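Local coordinates for glycosaminoglycan xylosylkinase (Hydra vulgaris, PDB 5XOM), which probably transfers phosphate from ATP to a xylose residue of the glycosaminoglycan linker in the secretory pathway, at residues K377-K380 with N386-I389; L263-I268 with S323-R328. All coordinates share one frame; numbering follows the deposited sequence.

In the fold
Two contacts in the Fam20 kinase domain illustrate how one helix can serve a polar and an apolar interface at once. Interaction 2 is a buried hydrogen bond between the helices 259-273 and 323-334; interaction 1 is an apolar contact where the chain turns back after helix 358-382. Their centres lie about 12 Å apart, and helix 323-334 joins them: Y326, which takes no part in interaction 2, packs against F379 and I388 of interaction 1, with I388 CD1 3.7 Å from Y326 CG. At the helix start, S323 N lies 2.8 Å from I389 O, a probable hydrogen bond. Interaction 2 is the more central, its centre about 16 Å from the chain centre against about 27 Å for interaction 1.

Interaction 1: residues K377-K380 with N386-I389; sequences KCFK and NVII
F379 meets V387 and I388 with the rim of its ring. The CE2 atom of F379 comes to 3.4 Å from CG1 of V387, and the neighbouring CZ of F379 lies 3.5 Å from CD1 of I388; both methyl groups sit at the ring edge, close to its plane, and the side chains of F379 and V387 cross at about a right angle. The two branches of V387 divide the work. With CG1 anti to the backbone N (chi1 164°), that methyl is turned to F379, while CG2, on the other branch, meets C378, 3.9 Å from its CB and 3.7 Å from its carbonyl O. I388 brings the end of its chain to the ring, CG1 following CD1 at 3.6 Å from CZ of F379.

In the next shell, Y326 of helix 323-334 packs edge-to-face with F379 and also touches I388, while V387 touches C319. V387 and I389 share backbone hydrogen bonds with L321, which hold the returning chain beside strand 321-322. The C-terminal end of helix 358-382 is thus packed against the chain that follows it: this turns back through 384-387, and 388-389 pairs in parallel with 321-322 as a short two-stranded sheet, while the C319-C378 disulfide ties helix 358-382 to the loop leading into strand 321-322 in this Fam20 kinase domain.

Interaction 2: residues L263-I268 with S323-R328; sequences LIDTSI and SSTYNR
The packing of helix 259-273 against helix 323-334, in the helical part of this Fam20 kinase domain, joins D265 to T325 through a buried carboxylate-hydroxyl hydrogen bond. T325 gives its OG1 proton to OD1 of D265, at 2.6 Å between the two atoms. The hydroxyl reaches this oxygen from above the carboxylate plane, 37° out of it. Chi1 of T325 (-58°) sets OG1 beside its own backbone N and leaves CG2 on the other branch, where this methyl lies 3.3 Å from OD1 of D265.

The second carboxylate oxygen, OD2 of D265, has partners of its own: it forms salt bridges with R322, just before the second helix, and with R149. Two arginines and a hydroxyl thus share one buried carboxylate, an environment that would be expected to stabilise its negative charge. The guanidinium group of R328 lies with one face toward CA of T325, and its NE is hydrogen-bonded to the carbonyl of L145. Within the first helix, OG of S267 bonds back to O of I264 at 2.8 Å, sharing that acceptor with the backbone N of I268.

Around this bond, D265 and R328 both touch F147 in a loop, I264 and S267 lean on helix 313-318, and I268 touches L321 in strand 321-322, as does Y326 from the second helix.

Interaction 1: residues K377-K380 with N386-I389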
ATOM      1  N   LYS A 377      28.356  16.979 -14.909  1.00 45.98           N
ATOM      2  CA  LYS A 377      29.552  16.839 -15.735  1.00 47.85           C
ATOM      3  C   LYS A 377      29.308  15.905 -16.913  1.00 54.30           C
ATOM      4  O   LYS A 377      29.818  16.140 -18.017  1.00 53.74           O
ATOM      5  CB  LYS A 377      30.724  16.324 -14.904  1.00 48.59           C
ATOM      6  CG  LYS A 377      31.986  16.131 -15.727  1.00 48.40           C
ATOM      7  CD  LYS A 377      33.178  15.701 -14.888  1.00 54.13           C
ATOM      8  CE  LYS A 377      34.470  15.872 -15.672  1.00 59.90           C
ATOM      9  NZ  LYS A 377      35.664  15.931 -14.787  1.00 70.77           N
ATOM     10  N   CYS A 378      28.538  14.831 -16.701  1.00 53.88           N
ATOM     11  CA  CYS A 378      28.178  13.958 -17.815  1.00 53.20           C
ATOM     12  C   CYS A 378      27.358  14.705 -18.856  1.00 45.86           C
ATOM     13  O   CYS A 378      27.562  14.523 -20.062  1.00 45.01           O
ATOM     14  CB  CYS A 378      27.411  12.731 -17.309  1.00 53.27           C
ATOM     15  SG  CYS A 378      28.446  11.389 -16.663  1.00 46.96           S
ATOM     16  N   PHE A 379      26.441  15.567 -18.411  1.00 46.33           N
ATOM     17  CA  PHE A 379      25.654  16.353 -19.354  1.00 53.60           C
ATOM     18  C   PHE A 379      26.538  17.276 -20.178  1.00 63.22           C
ATOM     19  O   PHE A 379      26.353  17.400 -21.393  1.00 66.11           O
ATOM     20  CB  PHE A 379      24.591  17.166 -18.612  1.00 39.73           C
ATOM     21  CG  PHE A 379      23.483  16.330 -18.031  1.00 46.37           C
ATOM     22  CD1 PHE A 379      22.482  16.914 -17.282  1.00 42.07           C
ATOM     23  CD2 PHE A 379      23.441  14.970 -18.237  1.00 48.85           C
ATOM     24  CE1 PHE A 379      21.461  16.136 -16.747  1.00 48.25           C
ATOM     25  CE2 PHE A 379      22.424  14.207 -17.697  1.00 45.73           C
ATOM     26  CZ  PHE A 379      21.441  14.790 -16.959  1.00 48.15           C
ATOM     27  N   LYS A 380      27.516  17.921 -19.541  1.00 63.99           N
ATOM     28  CA  LYS A 380      28.345  18.876 -20.266  1.00 62.07           C
ATOM     29  C   LYS A 380      29.136  18.203 -21.378  1.00 66.71           C
ATOM     30  O   LYS A 380      29.355  18.801 -22.441  1.00 72.99           O
ATOM     31  CB  LYS A 380      29.289  19.594 -19.296  1.00 60.00           C
ATOM     32  CG  LYS A 380      30.566  20.127 -19.934  1.00 68.84           C
ATOM     33  CD  LYS A 380      31.001  21.458 -19.339  1.00 78.85           C
ATOM     34  CE  LYS A 380      29.987  22.561 -19.644  1.00 88.17           C
ATOM     35  NZ  LYS A 380      30.514  23.923 -19.326  1.00 89.07           N
ATOM     36  N   ASN A 386      21.610  12.370 -24.242  1.00 54.54           N
ATOM     37  CA  ASN A 386      22.330  11.118 -24.476  1.00 55.72           C
ATOM     38  C   ASN A 386      22.780  10.442 -23.183  1.00 58.39           C
ATOM     39  O   ASN A 386      23.301   9.317 -23.229  1.00 56.89           O
ATOM     40  CB  ASN A 386      23.570  11.334 -25.359  1.00 54.69           C
ATOM     41  CG  ASN A 386      23.245  12.061 -26.651  1.00 59.65           C
ATOM     42  OD1 ASN A 386      23.890  13.058 -26.984  1.00 64.65           O
ATOM     43  ND2 ASN A 386      22.221  11.608 -27.351  1.00 53.60           N
ATOM     44  N   VAL A 387      22.606  11.097 -22.039  1.00 52.93           N
ATOM     45  CA  VAL A 387      22.923  10.510 -20.739  1.00 44.03           C
ATOM     46  C   VAL A 387      21.676   9.959 -20.061  1.00 40.95           C
ATOM     47  O   VAL A 387      21.710   8.873 -19.487  1.00 51.46           O
ATOM     48  CB  VAL A 387      23.632  11.544 -19.836  1.00 42.18           C
ATOM     49  CG1 VAL A 387      23.596  11.082 -18.383  1.00 41.82           C
ATOM     50  CG2 VAL A 387      25.062  11.766 -20.306  1.00 41.18           C
ATOM     51  N   ILE A 388      20.574  10.701 -20.100  1.00 37.99           N
ATOM     52  CA  ILE A 388      19.327  10.260 -19.491  1.00 44.18           C
ATOM     53  C   ILE A 388      18.675   9.228 -20.405  1.00 53.73           C
ATOM     54  O   ILE A 388      18.282   9.546 -21.531  1.00 54.41           O
ATOM     55  CB  ILE A 388      18.393  11.453 -19.245  1.00 45.22           C
ATOM     56  CG1 ILE A 388      19.054  12.441 -18.282  1.00 49.76           C
ATOM     57  CG2 ILE A 388      17.050  10.987 -18.730  1.00 35.04           C
ATOM     58  CD1 ILE A 388      19.597  11.788 -17.020  1.00 47.45           C
ATOM     59  N   ILE A 389      18.562   7.990 -19.923  1.00 52.52           N
ATOM     60  CA  ILE A 389      17.935   6.900 -20.666  1.00 51.50           C
ATOM     61  C   ILE A 389      16.592   6.583 -20.027  1.00 50.34           C
ATOM     62  O   ILE A 389      16.525   6.198 -18.853  1.00 55.15           O
ATOM     63  CB  ILE A 389      18.822   5.645 -20.721  1.00 54.83           C
ATOM     64  CG1 ILE A 389      19.987   5.838 -21.693  1.00 60.33           C
ATOM     65  CG2 ILE A 389      18.010   4.443 -21.163  1.00 54.04           C
ATOM     66  CD1 ILE A 389      21.236   6.327 -21.067  1.00 66.21           C
TER

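Interaction 2: residues L263-I268 with S323-R328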
ATOM      1  N   LEU A 263      23.539  -1.239 -12.295  1.00 29.73           N
ATOM      2  CA  LEU A 263      24.817  -1.041 -11.614  1.00 35.03           C
ATOM      3  C   LEU A 263      25.134   0.435 -11.423  1.00 34.34           C
ATOM      4  O   LEU A 263      25.802   0.803 -10.449  1.00 31.88           O
ATOM      5  CB  LEU A 263      25.955  -1.719 -12.379  1.00 35.73           C
ATOM      6  CG  LEU A 263      25.908  -3.241 -12.527  1.00 36.25           C
ATOM      7  CD1 LEU A 263      27.111  -3.735 -13.316  1.00 33.99           C
ATOM      8  CD2 LEU A 263      25.834  -3.925 -11.167  1.00 34.87           C
ATOM      9  N   ILE A 264      24.646   1.296 -12.318  1.00 32.40           N
ATOM     10  CA  ILE A 264      24.846   2.730 -12.138  1.00 30.21           C
ATOM     11  C   ILE A 264      23.966   3.253 -11.005  1.00 39.10           C
ATOM     12  O   ILE A 264      24.422   4.046 -10.169  1.00 35.29           O
ATOM     13  CB  ILE A 264      24.604   3.466 -13.468  1.00 29.83           C
ATOM     14  CG1 ILE A 264      25.605   2.973 -14.523  1.00 32.44           C
ATOM     15  CG2 ILE A 264      24.732   4.964 -13.274  1.00 35.74           C
ATOM     16  CD1 ILE A 264      25.425   3.561 -15.919  1.00 36.86           C
ATOM     17  N   ASP A 265      22.697   2.821 -10.952  1.00 27.23           N
ATOM     18  CA  ASP A 265      21.852   3.094  -9.788  1.00 29.03           C
ATOM     19  C   ASP A 265      22.550   2.686  -8.499  1.00 35.38           C
ATOM     20  O   ASP A 265      22.631   3.463  -7.539  1.00 30.25           O
ATOM     21  CB  ASP A 265      20.520   2.337  -9.890  1.00 35.31           C
ATOM     22  CG  ASP A 265      19.515   2.998 -10.820  1.00 41.99           C
ATOM     23  OD1 ASP A 265      19.723   4.160 -11.223  1.00 35.79           O
ATOM     24  OD2 ASP A 265      18.489   2.344 -11.121  1.00 40.78           O
ATOM     25  N   THR A 266      23.037   1.443  -8.456  1.00 29.53           N
ATOM     26  CA  THR A 266      23.615   0.904  -7.232  1.00 27.35           C
ATOM     27  C   THR A 266      24.940   1.576  -6.887  1.00 27.11           C
ATOM     28  O   THR A 266      25.300   1.654  -5.706  1.00 28.69           O
ATOM     29  CB  THR A 266      23.764  -0.614  -7.364  1.00 31.82           C
ATOM     30  OG1 THR A 266      22.463  -1.202  -7.497  1.00 31.83           O
ATOM     31  CG2 THR A 266      24.452  -1.221  -6.141  1.00 27.98           C
ATOM     32  N   SER A 267      25.672   2.076  -7.887  1.00 29.22           N
ATOM     33  CA  SER A 267      26.899   2.805  -7.577  1.00 31.23           C
ATOM     34  C   SER A 267      26.591   4.139  -6.910  1.00 28.45           C
ATOM     35  O   SER A 267      27.345   4.584  -6.037  1.00 28.05           O
ATOM     36  CB  SER A 267      27.728   3.021  -8.843  1.00 33.06           C
ATOM     37  OG  SER A 267      27.186   4.058  -9.641  1.00 33.25           O
ATOM     38  N   ILE A 268      25.478   4.772  -7.283  1.00 26.78           N
ATOM     39  CA  ILE A 268      25.040   5.987  -6.604  1.00 27.75           C
ATOM     40  C   ILE A 268      24.631   5.670  -5.172  1.00 33.40           C
ATOM     41  O   ILE A 268      25.007   6.375  -4.227  1.00 31.62           O
ATOM     42  CB  ILE A 268      23.890   6.645  -7.388  1.00 25.69           C
ATOM     43  CG1 ILE A 268      24.411   7.251  -8.693  1.00 28.32           C
ATOM     44  CG2 ILE A 268      23.176   7.696  -6.538  1.00 25.23           C
ATOM     45  CD1 ILE A 268      23.311   7.643  -9.656  1.00 30.96           C
ATOM     46  N   SER A 323      16.249   7.354 -16.276  1.00 44.67           N
ATOM     47  CA  SER A 323      15.451   8.570 -16.175  1.00 43.99           C
ATOM     48  C   SER A 323      14.750   8.677 -14.825  1.00 42.56           C
ATOM     49  O   SER A 323      14.754   9.744 -14.203  1.00 50.03           O
ATOM     50  CB  SER A 323      14.442   8.632 -17.322  1.00 49.09           C
ATOM     51  OG  SER A 323      13.606   9.773 -17.214  1.00 44.43           O
ATOM     52  N   SER A 324      14.103   7.595 -14.374  1.00 41.33           N
ATOM     53  CA  SER A 324      13.400   7.643 -13.092  1.00 37.99           C
ATOM     54  C   SER A 324      14.353   7.951 -11.940  1.00 37.15           C
ATOM     55  O   SER A 324      13.989   8.664 -10.996  1.00 34.81           O
ATOM     56  CB  SER A 324      12.652   6.333 -12.827  1.00 34.26           C
ATOM     57  OG  SER A 324      13.504   5.207 -12.929  1.00 42.81           O
ATOM     58  N   THR A 325      15.571   7.405 -11.989  1.00 36.53           N
ATOM     59  CA  THR A 325      16.563   7.700 -10.958  1.00 36.66           C
ATOM     60  C   THR A 325      16.906   9.186 -10.943  1.00 38.01           C
ATOM     61  O   THR A 325      16.951   9.816  -9.881  1.00 31.62           O
ATOM     62  CB  THR A 325      17.821   6.860 -11.184  1.00 39.54           C
ATOM     63  OG1 THR A 325      17.477   5.469 -11.174  1.00 36.33           O
ATOM     64  CG2 THR A 325      18.840   7.117 -10.074  1.00 35.17           C
ATOM     65  N   TYR A 326      17.151   9.761 -12.123  1.00 33.27           N
ATOM     66  CA  TYR A 326      17.453  11.186 -12.222  1.00 34.51           C
ATOM     67  C   TYR A 326      16.322  12.037 -11.656  1.00 42.19           C
ATOM     68  O   TYR A 326      16.564  12.993 -10.911  1.00 41.23           O
ATOM     69  CB  TYR A 326      17.719  11.547 -13.681  1.00 40.21           C
ATOM     70  CG  TYR A 326      17.950  13.016 -13.949  1.00 52.13           C
ATOM     71  CD1 TYR A 326      19.043  13.682 -13.408  1.00 52.90           C
ATOM     72  CD2 TYR A 326      17.076  13.735 -14.756  1.00 55.71           C
ATOM     73  CE1 TYR A 326      19.256  15.029 -13.662  1.00 56.76           C
ATOM     74  CE2 TYR A 326      17.280  15.078 -15.016  1.00 64.03           C
ATOM     75  CZ  TYR A 326      18.371  15.719 -14.469  1.00 66.18           C
ATOM     76  OH  TYR A 326      18.571  17.058 -14.726  1.00 68.54           O
ATOM     77  N   ASN A 327      15.078  11.697 -11.997  1.00 40.29           N
ATOM     78  CA  ASN A 327      13.940  12.463 -11.501  1.00 44.22           C
ATOM     79  C   ASN A 327      13.859  12.423  -9.980  1.00 42.36           C
ATOM     80  O   ASN A 327      13.597  13.449  -9.341  1.00 47.75           O
ATOM     81  CB  ASN A 327      12.648  11.940 -12.128  1.00 42.11           C
ATOM     82  CG  ASN A 327      12.588  12.195 -13.621  1.00 48.39           C
ATOM     83  OD1 ASN A 327      13.173  13.159 -14.121  1.00 44.89           O
ATOM     84  ND2 ASN A 327      11.881  11.330 -14.341  1.00 51.27           N
ATOM     85  N   ARG A 328      14.080  11.251  -9.380  1.00 37.78           N
ATOM     86  CA  ARG A 328      14.004  11.159  -7.923  1.00 37.96           C
ATOM     87  C   ARG A 328      15.171  11.887  -7.264  1.00 33.90           C
ATOM     88  O   ARG A 328      14.999  12.529  -6.221  1.00 36.85           O
ATOM     89  CB  ARG A 328      13.956   9.693  -7.487  1.00 37.37           C
ATOM     90  CG  ARG A 328      12.764   8.917  -8.064  1.00 42.36           C
ATOM     91  CD  ARG A 328      12.508   7.591  -7.331  1.00 46.02           C
ATOM     92  NE  ARG A 328      13.648   6.679  -7.405  1.00 43.18           N
ATOM     93  CZ  ARG A 328      13.840   5.789  -8.375  1.00 48.26           C
ATOM     94  NH1 ARG A 328      12.967   5.679  -9.370  1.00 47.41           N
ATOM     95  NH2 ARG A 328      14.911   5.005  -8.353  1.00 48.77           N
TER